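Local coordinates for protein putative alpha-galactosidase/melibiase (Bacteroides fragilis, PDB 4OGZ) that probably releases terminal, non-reducing alpha-D-galactose from alpha-galactosides by hydrolysis, as a glycoside hydrolase family 27 enzyme with a TIM-barrel catalytic domain, at residues C339-E342 against Q343-S346; M367-S370 against T371-I374. One frame throughout, in Å; residues are numbered along the deposited sequence.

Interaction 1: C339-E342 against Q343-S346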
ATOM      1  N   CYS A 339      -6.188  19.758  -1.241  1.00 46.49           N
ATOM      2  CA  CYS A 339      -5.354  19.946  -2.440  1.00 45.59           C
ATOM      3  C   CYS A 339      -6.236  20.083  -3.704  1.00 44.15           C
ATOM      4  O   CYS A 339      -7.424  19.802  -3.645  1.00 39.75           O
ATOM      5  CB  CYS A 339      -4.346  18.775  -2.591  1.00 41.53           C
ATOM      6  SG  CYS A 339      -3.303  18.382  -1.143  1.00 41.27           S
ATOM      7  N   THR A 340      -5.653  20.494  -4.838  1.00 43.17           N
ATOM      8  CA  THR A 340      -6.312  20.392  -6.160  1.00 37.16           C
ATOM      9  C   THR A 340      -6.353  18.929  -6.618  1.00 35.94           C
ATOM     10  O   THR A 340      -5.625  18.085  -6.079  1.00 29.22           O
ATOM     11  CB  THR A 340      -5.596  21.218  -7.251  1.00 34.14           C
ATOM     12  OG1 THR A 340      -4.334  20.605  -7.596  1.00 33.44           O
ATOM     13  CG2 THR A 340      -5.325  22.597  -6.770  1.00 32.68           C
ATOM     14  N   ASN A 341      -7.166  18.617  -7.622  1.00 36.33           N
ATOM     15  CA  ASN A 341      -7.176  17.253  -8.168  1.00 38.40           C
ATOM     16  C   ASN A 341      -5.894  16.949  -8.920  1.00 34.06           C
ATOM     17  O   ASN A 341      -5.427  15.810  -8.955  1.00 24.97           O
ATOM     18  CB  ASN A 341      -8.368  17.017  -9.085  1.00 42.05           C
ATOM     19  CG  ASN A 341      -9.631  16.745  -8.306  1.00 53.29           C
ATOM     20  OD1 ASN A 341      -9.711  15.781  -7.532  1.00 57.41           O
ATOM     21  ND2 ASN A 341     -10.626  17.601  -8.491  1.00 55.76           N
ATOM     22  N   GLU A 342      -5.330  17.983  -9.505  1.00 29.99           N
ATOM     23  CA  GLU A 342      -4.036  17.883 -10.122  1.00 27.35           C
ATOM     24  C   GLU A 342      -3.003  17.388  -9.100  1.00 23.98           C
ATOM     25  O   GLU A 342      -2.228  16.455  -9.347  1.00 22.70           O
ATOM     26  CB  GLU A 342      -3.665  19.263 -10.656  1.00 32.97           C
ATOM     27  CG  GLU A 342      -2.697  19.272 -11.805  1.00 39.10           C
ATOM     28  CD  GLU A 342      -3.231  18.540 -13.007  1.00 42.42           C
ATOM     29  OE1 GLU A 342      -3.975  19.155 -13.797  1.00 48.59           O
ATOM     30  OE2 GLU A 342      -2.882  17.351 -13.156  1.00 34.06           O
ATOM     31  N   GLN A 343      -2.991  18.043  -7.954  1.00 23.65           N
ATOM     32  CA  GLN A 343      -2.083  17.727  -6.865  1.00 23.88           C
ATOM     33  C   GLN A 343      -2.349  16.354  -6.280  1.00 22.62           C
ATOM     34  O   GLN A 343      -1.386  15.580  -6.083  1.00 17.03           O
ATOM     35  CB  GLN A 343      -2.171  18.794  -5.783  1.00 26.52           C
ATOM     36  CG  GLN A 343      -1.521  20.111  -6.194  1.00 29.12           C
ATOM     37  CD  GLN A 343      -1.902  21.278  -5.283  1.00 33.05           C
ATOM     38  OE1 GLN A 343      -2.810  21.179  -4.460  1.00 35.11           O
ATOM     39  NE2 GLN A 343      -1.179  22.360  -5.398  1.00 33.59           N
ATOM     40  N   TYR A 344      -3.616  15.984  -6.104  1.00 20.44           N
ATOM     41  CA  TYR A 344      -3.919  14.600  -5.664  1.00 22.07           C
ATOM     42  C   TYR A 344      -3.387  13.525  -6.650  1.00 20.79           C
ATOM     43  O   TYR A 344      -2.865  12.469  -6.261  1.00 18.60           O
ATOM     44  CB  TYR A 344      -5.432  14.392  -5.439  1.00 23.94           C
ATOM     45  CG  TYR A 344      -5.985  15.026  -4.178  1.00 27.10           C
ATOM     46  CD1 TYR A 344      -5.353  14.841  -2.947  1.00 27.78           C
ATOM     47  CD2 TYR A 344      -7.147  15.815  -4.211  1.00 30.51           C
ATOM     48  CE1 TYR A 344      -5.849  15.408  -1.787  1.00 26.69           C
ATOM     49  CE2 TYR A 344      -7.649  16.396  -3.051  1.00 30.78           C
ATOM     50  CZ  TYR A 344      -6.989  16.178  -1.845  1.00 31.22           C
ATOM     51  OH  TYR A 344      -7.433  16.724  -0.667  1.00 30.89           O
ATOM     52  N   GLN A 345      -3.535  13.797  -7.938  1.00 20.98           N
ATOM     53  CA  GLN A 345      -3.087  12.857  -8.942  1.00 23.38           C
ATOM     54  C   GLN A 345      -1.571  12.733  -8.966  1.00 18.92           C
ATOM     55  O   GLN A 345      -1.057  11.629  -9.086  1.00 18.55           O
ATOM     56  CB  GLN A 345      -3.595  13.285 -10.307  1.00 26.57           C
ATOM     57  CG  GLN A 345      -2.993  12.429 -11.406  1.00 26.85           C
ATOM     58  CD  GLN A 345      -3.934  12.240 -12.554  1.00 39.76           C
ATOM     59  OE1 GLN A 345      -4.578  11.192 -12.672  1.00 40.64           O
ATOM     60  NE2 GLN A 345      -4.020  13.256 -13.431  1.00 35.17           N
ATOM     61  N   SER A 346      -0.880  13.872  -8.841  1.00 19.86           N
ATOM     62  CA  SER A 346       0.581  13.904  -8.697  1.00 18.93           C
ATOM     63  C   SER A 346       0.998  13.135  -7.438  1.00 18.05           C
ATOM     64  O   SER A 346       1.905  12.315  -7.459  1.00 16.43           O
ATOM     65  CB  SER A 346       1.095  15.341  -8.661  1.00 18.26           C
ATOM     66  OG  SER A 346       0.902  15.967  -9.923  1.00 18.06           O
TER
HETATM   67  O   HOH W   1      -0.849  15.421 -12.086  1.00 18.03           O

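Interaction 2: M367-S370 against T371-I374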
HETATM    1  N   MSE A 367     -17.195   7.981  -3.220  1.00 27.67           N
HETATM    2  CA  MSE A 367     -16.132   8.702  -3.903  1.00 25.04           C
HETATM    3  C   MSE A 367     -16.644   9.414  -5.101  1.00 26.08           C
HETATM    4  O   MSE A 367     -17.513   8.919  -5.804  1.00 25.13           O
HETATM    5  CB  MSE A 367     -15.104   7.643  -4.338  1.00 23.17           C
HETATM    6  CG  MSE A 367     -14.129   7.397  -3.211  1.00 22.19           C
HETATM    7 SE   MSE A 367     -12.712   6.155  -3.756  0.75 23.30          SE
HETATM    8  CE  MSE A 367     -13.841   4.562  -3.968  1.00 22.61           C
ATOM      9  N   ASN A 368     -16.101  10.586  -5.387  1.00 29.52           N
ATOM     10  CA  ASN A 368     -16.479  11.247  -6.640  1.00 33.68           C
ATOM     11  C   ASN A 368     -15.644  10.686  -7.795  1.00 33.43           C
ATOM     12  O   ASN A 368     -14.638  10.019  -7.569  1.00 29.63           O
ATOM     13  CB  ASN A 368     -16.396  12.775  -6.530  1.00 35.06           C
ATOM     14  CG  ASN A 368     -15.009  13.279  -6.178  1.00 36.10           C
ATOM     15  OD1 ASN A 368     -14.014  12.754  -6.648  1.00 32.20           O
ATOM     16  ND2 ASN A 368     -14.945  14.333  -5.363  1.00 31.18           N
ATOM     17  N   ASP A 369     -16.091  10.941  -9.017  1.00 34.27           N
ATOM     18  CA  ASP A 369     -15.441  10.400 -10.208  1.00 36.70           C
ATOM     19  C   ASP A 369     -13.988  10.811 -10.315  1.00 31.52           C
ATOM     20  O   ASP A 369     -13.167  10.015 -10.763  1.00 28.22           O
ATOM     21  CB  ASP A 369     -16.156  10.876 -11.481  1.00 44.82           C
ATOM     22  CG  ASP A 369     -17.606  10.427 -11.548  1.00 46.86           C
ATOM     23  OD1 ASP A 369     -17.983   9.441 -10.865  1.00 51.63           O
ATOM     24  OD2 ASP A 369     -18.365  11.063 -12.300  1.00 44.30           O
ATOM     25  N   SER A 370     -13.690  12.060  -9.947  1.00 31.29           N
ATOM     26  CA  SER A 370     -12.330  12.589  -9.985  1.00 31.28           C
ATOM     27  C   SER A 370     -11.416  11.785  -9.055  1.00 31.90           C
ATOM     28  O   SER A 370     -10.306  11.440  -9.445  1.00 25.47           O
ATOM     29  CB  SER A 370     -12.309  14.084  -9.678  1.00 39.54           C
ATOM     30  OG  SER A 370     -12.875  14.343  -8.426  1.00 47.81           O
ATOM     31  N   THR A 371     -11.894  11.426  -7.867  1.00 27.36           N
ATOM     32  CA  THR A 371     -11.129  10.552  -6.972  1.00 27.22           C
ATOM     33  C   THR A 371     -10.976   9.134  -7.538  1.00 23.29           C
ATOM     34  O   THR A 371      -9.879   8.544  -7.522  1.00 20.60           O
ATOM     35  CB  THR A 371     -11.803  10.454  -5.601  1.00 29.13           C
ATOM     36  OG1 THR A 371     -11.818  11.746  -4.983  1.00 32.49           O
ATOM     37  CG2 THR A 371     -11.066   9.463  -4.701  1.00 31.49           C
ATOM     38  N   LEU A 372     -12.082   8.579  -8.025  1.00 23.09           N
ATOM     39  CA  LEU A 372     -12.058   7.254  -8.665  1.00 26.66           C
ATOM     40  C   LEU A 372     -11.116   7.198  -9.863  1.00 23.17           C
ATOM     41  O   LEU A 372     -10.451   6.198 -10.113  1.00 23.82           O
ATOM     42  CB  LEU A 372     -13.457   6.879  -9.129  1.00 27.47           C
ATOM     43  CG  LEU A 372     -14.487   6.481  -8.079  1.00 27.57           C
ATOM     44  CD1 LEU A 372     -15.872   6.461  -8.731  1.00 28.52           C
ATOM     45  CD2 LEU A 372     -14.131   5.141  -7.444  1.00 28.42           C
ATOM     46  N   GLN A 373     -11.073   8.286 -10.602  1.00 24.00           N
ATOM     47  CA  GLN A 373     -10.211   8.414 -11.750  1.00 26.21           C
ATOM     48  C   GLN A 373      -8.755   8.287 -11.351  1.00 26.68           C
ATOM     49  O   GLN A 373      -7.932   7.973 -12.187  1.00 20.92           O
ATOM     50  CB  GLN A 373     -10.376   9.774 -12.406  1.00 29.07           C
ATOM     51  CG  GLN A 373      -9.613   9.988 -13.701  1.00 39.36           C
ATOM     52  CD  GLN A 373     -10.184   9.208 -14.876  1.00 49.35           C
ATOM     53  OE1 GLN A 373     -11.307   8.704 -14.828  1.00 50.70           O
ATOM     54  NE2 GLN A 373      -9.408   9.119 -15.952  1.00 55.63           N
ATOM     55  N   ILE A 374      -8.419   8.675 -10.128  1.00 26.07           N
ATOM     56  CA  ILE A 374      -7.032   8.590  -9.675  1.00 24.14           C
ATOM     57  C   ILE A 374      -6.758   7.200  -9.085  1.00 24.02           C
ATOM     58  O   ILE A 374      -5.872   6.484  -9.551  1.00 15.53           O
ATOM     59  CB  ILE A 374      -6.731   9.682  -8.643  1.00 25.33           C
ATOM     60  CG1 ILE A 374      -6.830  11.076  -9.315  1.00 24.28           C
ATOM     61  CG2 ILE A 374      -5.367   9.450  -8.025  1.00 24.80           C
ATOM     62  CD1 ILE A 374      -6.950  12.236  -8.348  1.00 24.31           C
TER
HETATM   63  O   HOH W   2     -14.104  11.540  -3.365  1.00 24.63           O

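Interaction 1: C339-E342 against Q343-S346
T340 and Q343 form a capping box that opens helix 341-353 of the barrel domain. The N-cap threonine turns OG1 back over the first turn (chi1 71°), where it accepts from Q343 N at 2.9 Å. In return the glutamine, its chain extended beyond CG, brings OE1 to T340 N at 2.9 Å; this donor stands above the plane of the side-chain amide. Threonine suits the N-cap because its short hydroxyl reaches an amide that the helix itself cannot serve, and glutamine is long enough to answer. From here ordinary helical bonds take over: Y344 N donates to T340 O, Q345 N to N341 O and S346 N to E342 O.

One residue ahead of the cap, C339 sets its CB over one face of the Y344 ring, offset toward the rim, as a CH-pi contact 3.9 Å from the centroid. C339 SG stands oblique to the ring, 4.6 Å from its centroid. Y344 OH takes a weak bond from C339 N at 3.3 Å, but its main partner is the carboxylate of D281 (OD1), and G326 N also bonds to it, so the buried ring is anchored by its polar end. S346 OG is likewise held from outside, by the carbonyl of G465 in the C-terminal region. A water lies between S346 OG (2.8 Å) and E342 OE2 (3.0 Å) and bridges the two side chains.

Interaction 2: M367-S370 against T371-I374
M367, a selenomethionine in the loop before helix 369-375, packs its side chain against T371 and L372 in the first turn. Its chain runs at about a right angle to both: SE lies 3.8 Å from T371 CG2, and the bend at chi3 (-67°) brings CE to 3.5 Å from L372 CD2, a methyl that branched leucine holds out to it. A long, flexible, apolar chain suits this place, since it also reaches N129, M131 and N362 beyond the helix.

N368 is the N-cap. With CG set between its backbone N and carbonyl carbon (chi1 59°), the side chain curls back over the first turn, and OD1 becomes the acceptor for three donors. T371 N approaches almost head-on to the carbonyl at 2.8 Å, whereas T371 OG1, at 2.9 Å, and the short S370 hydroxyl OG, at 2.6 Å, both stand out of the amide plane. Threonine fits by being two-faced, OG1 toward the cap and CG2 on SE. Asparagine is a frequent N-cap because its carbonyl reaches such an amide on a short arm. N368 O accepts from L372 N, and N368 N donates to a water that in turn donates to T371 OG1.

D369 O accepts from Q373 N at 2.7 Å. Near the N-terminal end of the helix, the D369 carboxylate is probably favoured by the helix dipole. S370 O takes a weak bond from I374 N at 3.4 Å.

The chemistry is thus divided: M367 SE and CE meet the methyls T371 CG2 and L372 CD2, while three bonds converging on OD1 should fix the rotation of the N368 amide and concentrate the capping on one oxygen.

In the fold
Both interactions are helix starts in the barrel domain, each with an N-cap side chain accepting from the amide three residues on, but only interaction 1 has the reciprocal glutamine of a capping box. Strand 358-360 of the parallel barrel sheet lies between their helices in sequence. The two centres are 11 Å apart and the helices touch directly: I374 CD1 packs 3.9 Å from Y344 CB, and N341 OD1 lies 3.6 Å from S370 OG. I374 also meets F348 further along helix 341-353. Q345 and S346 reach I446 and G465, joining this helix pair to the C-terminal beta region. The side chains of Q345 and Q373 each lie about 14 Å from a bound di(hydroxyethyl)ether, so neither contact lines its site.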